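Local coordinates for restriction endonuclease PacI (Pseudomonas alcaligenes, PDB 3M7K), which cuts DNA at a rare eight-base-pair target as an HNH restriction endonuclease with a beta-beta-alpha-metal active site, probably working as a dimer, at residues G90-D95 with I111-K116; C63-I68 with N104-C109; T2-C7 with K22-C27. All coordinates share one frame; numbering follows the deposited sequence.

Interaction 1: residues G90-D95 with I111-K116. With MG (magnesium ion), chain F; ZN (zinc ion), chain D; nucleotides of chain B; nucleotides of chain C.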
# COMPACT_ATOMS: atom_id res chain seq x y z
N GLY A 90 0.24 9.07 -12.32
CA GLY A 90 1.36 9.83 -11.77
C GLY A 90 2.70 9.24 -12.12
O GLY A 90 2.81 8.40 -13.02
N VAL A 91 3.71 9.67 -11.39
CA VAL A 91 5.10 9.33 -11.73
C VAL A 91 5.80 8.61 -10.58
O VAL A 91 5.87 9.15 -9.47
CB VAL A 91 5.90 10.60 -12.11
CG1 VAL A 91 7.32 10.24 -12.52
CG2 VAL A 91 5.21 11.39 -13.23
N ASP A 92 6.30 7.40 -10.83
CA ASP A 92 7.09 6.64 -9.86
C ASP A 92 8.58 6.91 -10.10
O ASP A 92 9.06 6.80 -11.23
CB ASP A 92 6.86 5.14 -10.03
CG ASP A 92 7.80 4.30 -9.20
OD1 ASP A 92 7.95 4.63 -8.00
OD2 ASP A 92 8.40 3.32 -9.73
N ARG A 93 9.29 7.26 -9.04
CA ARG A 93 10.75 7.25 -9.04
C ARG A 93 11.15 5.79 -8.83
O ARG A 93 11.11 5.29 -7.69
CB ARG A 93 11.26 8.17 -7.93
CG ARG A 93 10.76 9.62 -8.05
CD ARG A 93 11.07 10.47 -6.80
NE ARG A 93 10.31 10.06 -5.61
CZ ARG A 93 10.80 9.30 -4.62
NH1 ARG A 93 12.05 8.87 -4.67
NH2 ARG A 93 10.04 8.97 -3.58
N SER A 94 11.45 5.11 -9.93
CA SER A 94 11.78 3.68 -9.96
C SER A 94 12.63 3.26 -8.78
O SER A 94 12.26 2.40 -7.99
CB SER A 94 12.59 3.34 -11.23
OG SER A 94 11.74 2.80 -12.21
N ASP A 95 13.80 3.87 -8.71
CA ASP A 95 14.69 3.71 -7.59
C ASP A 95 14.26 4.78 -6.62
O ASP A 95 14.41 5.98 -6.89
CB ASP A 95 16.15 3.89 -8.05
CG ASP A 95 17.14 3.70 -6.92
OD1 ASP A 95 16.70 3.59 -5.76
OD2 ASP A 95 18.36 3.69 -7.17
N ILE A 111 -2.53 3.83 -7.04
CA ILE A 111 -2.60 2.57 -6.28
C ILE A 111 -1.24 1.87 -6.27
O ILE A 111 -0.73 1.52 -5.20
CB ILE A 111 -3.77 1.65 -6.75
CG1 ILE A 111 -5.11 2.23 -6.29
CG2 ILE A 111 -3.57 0.21 -6.23
CD1 ILE A 111 -6.39 1.48 -6.78
N CYS A 112 -0.64 1.67 -7.45
CA CYS A 112 0.65 0.97 -7.50
C CYS A 112 1.75 1.83 -6.88
O CYS A 112 2.67 1.31 -6.23
CB CYS A 112 1.03 0.64 -8.95
SG CYS A 112 -0.00 -0.66 -9.64
N ASN A 113 1.68 3.13 -7.09
CA ASN A 113 2.71 4.02 -6.53
C ASN A 113 2.75 3.87 -5.00
O ASN A 113 3.84 3.78 -4.40
CB ASN A 113 2.47 5.50 -6.94
CG ASN A 113 3.79 6.22 -7.28
OD1 ASN A 113 4.89 5.69 -7.04
ND2 ASN A 113 3.68 7.40 -7.85
N ARG A 114 1.57 3.89 -4.36
CA ARG A 114 1.50 3.78 -2.89
C ARG A 114 1.90 2.38 -2.43
O ARG A 114 2.56 2.23 -1.39
CB ARG A 114 0.11 4.09 -2.38
CG ARG A 114 -0.10 5.60 -2.27
CD ARG A 114 -1.21 5.83 -1.34
NE ARG A 114 -1.38 7.18 -0.88
CZ ARG A 114 -2.58 7.74 -0.74
NH1 ARG A 114 -3.66 7.07 -1.11
NH2 ARG A 114 -2.72 8.98 -0.24
N ILE A 115 1.47 1.37 -3.17
CA ILE A 115 1.87 -0.02 -2.82
C ILE A 115 3.38 -0.22 -2.82
O ILE A 115 3.96 -0.71 -1.82
CB ILE A 115 1.14 -1.04 -3.73
CG1 ILE A 115 -0.35 -1.02 -3.36
CG2 ILE A 115 1.75 -2.46 -3.57
CD1 ILE A 115 -1.26 -1.82 -4.30
N LYS A 116 4.02 0.19 -3.92
CA LYS A 116 5.46 0.08 -4.06
C LYS A 116 6.12 0.86 -2.92
O LYS A 116 7.08 0.36 -2.30
CB LYS A 116 5.90 0.63 -5.42
CG LYS A 116 7.41 0.55 -5.69
CD LYS A 116 7.75 1.02 -7.14
CE LYS A 116 9.26 1.28 -7.33
NZ LYS A 116 9.69 2.63 -6.80
MG MG F . 7.07 5.95 -6.24
ZN ZN D . -1.07 0.52 -11.37
P DA B 8 -4.42 10.29 4.87
OP1 DA B 8 -5.57 10.54 5.75
OP2 DA B 8 -3.20 9.60 5.37
O5' DA B 8 -4.92 9.48 3.58
C5' DA B 8 -5.97 9.97 2.75
C4' DA B 8 -6.87 8.82 2.38
O4' DA B 8 -6.09 7.86 1.60
C3' DA B 8 -7.44 8.05 3.56
O3' DA B 8 -8.79 7.73 3.21
C2' DA B 8 -6.54 6.80 3.63
C1' DA B 8 -6.21 6.57 2.16
N9 DA B 8 -4.91 5.92 1.95
C8 DA B 8 -3.70 6.46 2.30
N7 DA B 8 -2.67 5.69 1.99
C5 DA B 8 -3.25 4.58 1.38
C6 DA B 8 -2.65 3.43 0.85
N6 DA B 8 -1.30 3.23 0.86
N1 DA B 8 -3.48 2.49 0.34
C2 DA B 8 -4.83 2.71 0.33
N3 DA B 8 -5.49 3.78 0.82
C4 DA B 8 -4.63 4.69 1.34
P DT C 10 9.18 7.74 -0.41
OP1 DT C 10 10.19 7.07 -1.25
OP2 DT C 10 9.35 9.14 0.08
O5' DT C 10 7.78 7.72 -1.19
C5' DT C 10 7.42 6.55 -1.89
C4' DT C 10 5.97 6.61 -2.37
O4' DT C 10 5.12 6.79 -1.21
C3' DT C 10 5.58 7.78 -3.26
O3' DT C 10 6.06 7.58 -4.59
C2' DT C 10 4.06 7.72 -3.14
C1' DT C 10 3.89 7.33 -1.66
N1 DT C 10 3.61 8.52 -0.74
C2 DT C 10 2.30 8.75 -0.34
O2 DT C 10 1.38 8.03 -0.69
N3 DT C 10 2.10 9.84 0.47
C4 DT C 10 3.08 10.71 0.90
O4 DT C 10 2.82 11.68 1.64
C5 DT C 10 4.43 10.43 0.44
C7 DT C 10 5.60 11.32 0.85
C6 DT C 10 4.63 9.36 -0.35
O HOH W 1 9.31 6.06 -5.72
O HOH W 2 6.62 4.10 -4.83
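Lys-116 reaches from the helix across to strand 90-93. Its CB points toward the strand, and with CG anti to the backbone N (chi1 -179°) the extended chain keeps that heading as far as the carboxylate of Asp-92, which it crosses at about a right angle. CD passes 3.5 Å from Asp-92 OD2, and CE is 3.3 Å from both Asp-92 OD2 and Ser-94 O. A bend at chi4 (-80°) turns NZ onto its acceptors. NZ gives a 2.8 Å hydrogen bond to Ser-94 O from above the carbonyl plane, one of 2.9 Å to the syn lone pair of Asp-92 OD1 and a weak one to Arg-93 O; Asp-92 OD2, its longer salt-bridge partner, is also held by the hydroxyl of Tyr-65. A lysine suits the place: its long arm spans from helix to strand, and its one charged nitrogen has several N-H groups for the carboxylate and two backbone carbonyls.

Magnesium is bound by Asp-92 OD1 at 2.4 Å and by Asn-113 OD1 at 2.3 Å. The amide splits its work, ND2 making a weak bond to Val-91 O. Two waters and O3' of DT10 of chain C complete the observed ligands, consistent with a product end. Arg-114 NE donates to DT10 O2 (2.9 Å) while its guanidinium lies over DA8 of chain B; with an alanine here, that thymine oxygen would probably lose its donor and the adenine its flat cover.

Strand 90-93, paired antiparallel with 105-108, and helix 110-116 form the beta-beta-alpha-metal motif. Val-91 packs on helix 48-55, and Ile-115 meets helix 122-139 and Phe-120 of the second subunit.

Interaction 2: residues C63-I68 with N104-C109. With ZN (zinc ion), chain D.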
# COMPACT_ATOMS: atom_id res chain seq x y z
N CYS A 63 -0.47 2.57 -16.56
CA CYS A 63 0.43 2.37 -15.44
C CYS A 63 1.47 1.33 -15.84
O CYS A 63 1.13 0.29 -16.39
CB CYS A 63 -0.36 1.87 -14.23
SG CYS A 63 0.68 1.30 -12.83
N GLY A 64 2.74 1.63 -15.58
CA GLY A 64 3.85 0.76 -15.96
C GLY A 64 4.00 -0.49 -15.11
O GLY A 64 4.85 -1.34 -15.41
N TYR A 65 3.21 -0.61 -14.04
CA TYR A 65 3.20 -1.81 -13.21
C TYR A 65 1.99 -2.69 -13.47
O TYR A 65 2.16 -3.88 -13.74
CB TYR A 65 3.30 -1.48 -11.72
CG TYR A 65 4.62 -0.83 -11.40
CD1 TYR A 65 4.68 0.50 -10.98
CD2 TYR A 65 5.82 -1.54 -11.59
CE1 TYR A 65 5.91 1.10 -10.70
CE2 TYR A 65 7.05 -0.95 -11.33
CZ TYR A 65 7.08 0.36 -10.89
OH TYR A 65 8.29 0.93 -10.63
N CYS A 66 0.78 -2.13 -13.37
CA CYS A 66 -0.44 -2.95 -13.51
C CYS A 66 -1.08 -2.87 -14.88
O CYS A 66 -1.99 -3.65 -15.18
CB CYS A 66 -1.47 -2.59 -12.44
SG CYS A 66 -2.24 -0.96 -12.66
N GLY A 67 -0.67 -1.91 -15.69
CA GLY A 67 -1.17 -1.80 -17.07
C GLY A 67 -2.50 -1.08 -17.17
O GLY A 67 -3.03 -0.90 -18.25
N ILE A 68 -3.06 -0.62 -16.05
CA ILE A 68 -4.35 0.04 -16.15
C ILE A 68 -4.23 1.33 -16.98
O ILE A 68 -3.23 2.04 -16.87
CB ILE A 68 -4.98 0.30 -14.77
CG1 ILE A 68 -6.49 0.58 -14.92
CG2 ILE A 68 -4.26 1.47 -14.04
CD1 ILE A 68 -7.25 0.50 -13.64
N ASN A 104 14.95 7.70 -14.41
CA ASN A 104 14.35 7.07 -13.21
C ASN A 104 12.82 7.06 -13.15
O ASN A 104 12.22 6.42 -12.28
CB ASN A 104 14.92 7.75 -11.97
CG ASN A 104 14.68 6.97 -10.70
OD1 ASN A 104 14.74 5.74 -10.67
ND2 ASN A 104 14.40 7.69 -9.63
N ALA A 105 12.19 7.77 -14.06
CA ALA A 105 10.73 7.93 -14.05
C ALA A 105 10.04 6.77 -14.73
O ALA A 105 10.48 6.28 -15.78
CB ALA A 105 10.33 9.22 -14.71
N ARG A 106 8.93 6.37 -14.12
CA ARG A 106 8.06 5.35 -14.64
C ARG A 106 6.65 5.88 -14.41
O ARG A 106 6.37 6.43 -13.34
CB ARG A 106 8.31 4.12 -13.77
CG ARG A 106 7.74 2.88 -14.30
CD ARG A 106 8.70 1.74 -14.05
NE ARG A 106 7.99 0.56 -14.47
CZ ARG A 106 8.43 -0.68 -14.40
NH1 ARG A 106 9.64 -0.95 -13.91
NH2 ARG A 106 7.63 -1.65 -14.81
N LEU A 107 5.75 5.73 -15.38
CA LEU A 107 4.36 6.12 -15.15
C LEU A 107 3.74 5.09 -14.22
O LEU A 107 3.96 3.89 -14.39
CB LEU A 107 3.59 6.15 -16.46
CG LEU A 107 2.40 7.07 -16.70
CD1 LEU A 107 2.71 8.56 -16.48
CD2 LEU A 107 1.92 6.80 -18.13
N ALA A 108 3.00 5.57 -13.23
CA ALA A 108 2.34 4.67 -12.28
C ALA A 108 1.00 5.24 -11.79
O ALA A 108 0.90 6.43 -11.50
CB ALA A 108 3.26 4.36 -11.08
N CYS A 109 -0.01 4.38 -11.66
CA CYS A 109 -1.26 4.80 -11.06
C CYS A 109 -1.03 4.97 -9.57
O CYS A 109 -0.06 4.41 -9.00
CB CYS A 109 -2.40 3.77 -11.33
SG CYS A 109 -2.34 2.20 -10.35
ZN ZN D . -1.07 0.52 -11.37
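Cys-63, Cys-66 and Cys-109 meet at one zinc ion, their SG atoms at 2.4, 2.3 and 2.3 Å, and Cys-112 supplies the fourth thiolate. The two CxxC pairs, Cys-63/Cys-66 and Cys-109/Cys-112, make a four-cysteine site. Cysteine suits these places because its soft sulfur binds zinc tightly and can still accept backbone hydrogen bonds. In Cys-109, the N-cap of helix 110-116, the sulfur sits between the backbone N and the carbonyl carbon (chi1 74°), which turns it back to the metal.

The next shell fixes the sulfurs. Cys-63 SG takes three N-H groups: Cys-109 N across the contact, nearly straight at 171° and 3.4 Å, and Tyr-65 N and Cys-66 N from its own turn. Such bonds probably spread some of the thiolate charge. Cys-66 SG accepts from Ile-68 N in the same way, and Gly-67 between them has a positive phi, which favours glycine. Ile-68 CG2 rests on Cys-109 CB.

Farther out, Gly-64 N donates to Leu-107 O (2.8 Å); a side chain on this glycine would probably crowd that oxygen and Arg-106 CG. Gly-64 O receives Arg-106 NH2 at 2.9 Å, close to the guanidinium plane. The guanidinium stacks, offset, on one face of the Tyr-65 ring, with CE2 over its centre, CZ 3.4 Å from CE2 and the planes 24° apart, while Ala-108 CB touches the ring edge at CD1. Asp-126 on helix 122-139 forms a salt bridge with Arg-106 NH2, and Tyr-65 OH is hydrogen-bonded to the magnesium ligand Asp-92.

The zinc site thus joins this turn to the beta-beta-alpha-metal unit. Strand 105-108 pairs with 90-93, sends Leu-107 onto helix 48-55 and leads into helix 110-116; helix 122-139 packs against Tyr-65 and Cys-66.

Interaction 3: residues T2-C7 with K22-C27. With ZN (zinc ion), chain E; PT (platinum (II) ion), chain G; nucleotides of chain B.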
# COMPACT_ATOMS: atom_id res chain seq x y z
N THR A 2 -9.49 22.14 -26.96
CA THR A 2 -9.34 23.41 -26.24
C THR A 2 -7.86 23.68 -26.01
O THR A 2 -7.06 22.73 -25.91
CB THR A 2 -10.08 23.36 -24.87
OG1 THR A 2 -11.41 22.87 -25.05
CG2 THR A 2 -10.14 24.73 -24.20
N GLN A 3 -7.49 24.95 -25.93
CA GLN A 3 -6.12 25.35 -25.56
C GLN A 3 -5.97 25.45 -24.03
O GLN A 3 -6.85 25.97 -23.34
CB GLN A 3 -5.75 26.68 -26.22
CG GLN A 3 -4.31 27.14 -25.98
CD GLN A 3 -3.96 28.42 -26.75
OE1 GLN A 3 -3.72 28.38 -27.95
NE2 GLN A 3 -3.93 29.54 -26.04
N CYS A 4 -4.85 24.93 -23.51
CA CYS A 4 -4.54 25.06 -22.07
C CYS A 4 -3.90 26.41 -21.79
O CYS A 4 -2.89 26.75 -22.41
CB CYS A 4 -3.61 23.94 -21.58
SG CYS A 4 -3.02 24.12 -19.84
N PRO A 5 -4.47 27.18 -20.85
CA PRO A 5 -3.99 28.55 -20.62
C PRO A 5 -2.60 28.59 -19.99
O PRO A 5 -1.97 29.64 -19.96
CB PRO A 5 -5.03 29.13 -19.66
CG PRO A 5 -5.56 27.95 -18.94
CD PRO A 5 -5.58 26.84 -19.94
N ARG A 6 -2.11 27.45 -19.50
CA ARG A 6 -0.81 27.38 -18.85
C ARG A 6 0.33 26.97 -19.81
O ARG A 6 1.34 27.68 -19.89
CB ARG A 6 -0.86 26.48 -17.61
CG ARG A 6 0.49 26.24 -16.96
CD ARG A 6 0.87 27.35 -16.00
NE ARG A 6 0.75 26.91 -14.61
CZ ARG A 6 1.71 27.02 -13.70
NH1 ARG A 6 2.87 27.58 -14.03
NH2 ARG A 6 1.51 26.58 -12.47
N CYS A 7 0.17 25.85 -20.52
CA CYS A 7 1.17 25.41 -21.50
C CYS A 7 0.94 25.96 -22.92
O CYS A 7 1.85 25.92 -23.74
CB CYS A 7 1.27 23.88 -21.56
SG CYS A 7 -0.25 23.05 -22.07
N LYS A 22 -8.64 24.66 -14.40
CA LYS A 22 -8.40 25.23 -15.73
C LYS A 22 -7.10 24.70 -16.37
O LYS A 22 -6.92 24.79 -17.59
CB LYS A 22 -8.35 26.76 -15.66
CG LYS A 22 -9.68 27.41 -15.27
CD LYS A 22 -9.47 28.87 -14.86
CE LYS A 22 -10.79 29.55 -14.52
NZ LYS A 22 -10.60 30.99 -14.15
N MET A 23 -6.19 24.19 -15.54
CA MET A 23 -4.93 23.57 -15.99
C MET A 23 -5.16 22.18 -16.63
O MET A 23 -6.03 21.43 -16.19
CB MET A 23 -3.89 23.50 -14.83
CG MET A 23 -4.39 22.97 -13.45
SD MET A 23 -3.14 22.89 -12.07
CE MET A 23 -2.73 24.64 -12.00
N CYS A 24 -4.40 21.85 -17.68
CA CYS A 24 -4.45 20.50 -18.23
C CYS A 24 -3.75 19.51 -17.26
O CYS A 24 -3.05 19.92 -16.32
CB CYS A 24 -3.83 20.45 -19.62
SG CYS A 24 -2.02 20.46 -19.67
N LYS A 25 -3.94 18.21 -17.51
CA LYS A 25 -3.37 17.18 -16.63
C LYS A 25 -1.83 17.27 -16.62
O LYS A 25 -1.21 17.08 -15.59
CB LYS A 25 -3.83 15.77 -17.05
CG LYS A 25 -5.34 15.48 -16.84
CD LYS A 25 -5.76 14.19 -17.55
CE LYS A 25 -7.16 13.73 -17.16
NZ LYS A 25 -7.51 12.45 -17.87
N GLY A 26 -1.23 17.56 -17.78
CA GLY A 26 0.23 17.67 -17.89
C GLY A 26 0.79 18.80 -17.04
O GLY A 26 1.82 18.64 -16.34
N CYS A 27 0.12 19.94 -17.09
CA CYS A 27 0.54 21.10 -16.32
C CYS A 27 0.37 20.87 -14.82
O CYS A 27 1.26 21.21 -14.03
CB CYS A 27 -0.22 22.36 -16.76
SG CYS A 27 0.34 23.10 -18.34
ZN ZN E . -1.29 22.64 -19.89
PT PT G . -4.52 22.18 -10.78
P DA B 2 0.16 31.11 -15.76
OP1 DA B 2 1.45 31.05 -16.49
OP2 DA B 2 -0.76 29.95 -15.79
O5' DA B 2 0.44 31.49 -14.23
C5' DA B 2 1.43 32.47 -13.87
C4' DA B 2 1.92 32.28 -12.43
O4' DA B 2 0.87 32.61 -11.48
C3' DA B 2 2.37 30.87 -12.06
O3' DA B 2 3.53 30.94 -11.22
C2' DA B 2 1.15 30.29 -11.35
C1' DA B 2 0.61 31.51 -10.62
N9 DA B 2 -0.83 31.52 -10.35
C8 DA B 2 -1.85 31.26 -11.24
N7 DA B 2 -3.05 31.38 -10.72
C5 DA B 2 -2.80 31.74 -9.41
C6 DA B 2 -3.66 32.02 -8.32
N6 DA B 2 -4.99 31.95 -8.46
N1 DA B 2 -3.11 32.37 -7.12
C2 DA B 2 -1.77 32.43 -7.02
N3 DA B 2 -0.85 32.18 -7.98
C4 DA B 2 -1.44 31.84 -9.15
P DG B 3 4.49 29.67 -10.97
OP1 DG B 3 5.88 30.16 -10.79
OP2 DG B 3 4.20 28.63 -11.98
O5' DG B 3 3.99 29.17 -9.54
C5' DG B 3 4.10 30.01 -8.40
C4' DG B 3 3.30 29.38 -7.27
O4' DG B 3 1.88 29.62 -7.49
C3' DG B 3 3.47 27.86 -7.15
O3' DG B 3 3.44 27.48 -5.78
C2' DG B 3 2.23 27.35 -7.87
C1' DG B 3 1.24 28.37 -7.32
N9 DG B 3 -0.10 28.34 -7.90
C8 DG B 3 -0.47 27.93 -9.17
N7 DG B 3 -1.75 28.00 -9.38
C5 DG B 3 -2.27 28.48 -8.18
C6 DG B 3 -3.60 28.77 -7.79
O6 DG B 3 -4.62 28.63 -8.49
N1 DG B 3 -3.70 29.24 -6.48
C2 DG B 3 -2.62 29.42 -5.63
N2 DG B 3 -2.88 29.87 -4.39
N3 DG B 3 -1.37 29.16 -5.98
C4 DG B 3 -1.26 28.70 -7.26
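Cys-27, Arg-6 and Cys-4 bury the most surface where 2-7 meets 22-27. Cys-27 SG binds zinc at 2.3 Å and also serves as a packing surface: Arg-6 CG and Cys-7 CB each rest 3.4 Å from it. Cys-4, Cys-7 and Cys-24 complete the four-cysteine site, two CxxC pairs joined by one metal.

In Cys-4 the sulfur lies anti to the backbone N (chi1 174°), which carries SG to the zinc and to the amide of Cys-24. Cys-24 N donates to Cys-4 SG across the contact at 3.4 Å, and Arg-6 N adds a second bond to the same sulfur, with a weak third from Cys-7 N. Cys-24, at the N-cap of helix 25-40, accepts likewise from Cys-27 N, so its sulfur holds both the metal and the helix start.

Arg-6 suits its place by having two characters. Its CB and CG lie against Cys-27 SG, while CD already sits beside OP2 of DA2 of chain B. Bends at chi2 and chi3 bring the charged end to the DNA backbone, where NH1 donates to OP2 of DG3 of chain B at 2.7 Å. One guanidinium face lies near C2' of DA2 of chain B, offset toward the rim. The zinc site therefore presents an arginine to a phosphate.

Strands 2-3 and 10-11 lie on one flank, Leu-11 touching Cys-4 and Cys-24. Helix 25-40 sets out from the site, and helix 48-55 covers it with Leu-52 on Cys-7 and Lys-48 on Cys-27.

In the fold
From the N terminus, interaction 3 closes first: its loop takes in strand 10-11 and ends at the start of helix 25-40, so this zinc site is complete before the catalytic region begins. Its centre lies about 24 Å from that of interaction 1, on the other side of the chain's centre. Interaction 2 (63-68 with 104-109) closes a loop holding helix 70-74 and strand 90-93; interaction 1 (90-95 with 111-116) closes a shorter one holding strand 105-108, and the two cross. Their centres are about 7 Å apart, and they share this strand pair and the second zinc ion. Together they tie the turn after helix 48-55 to the hairpin and to helix 110-116.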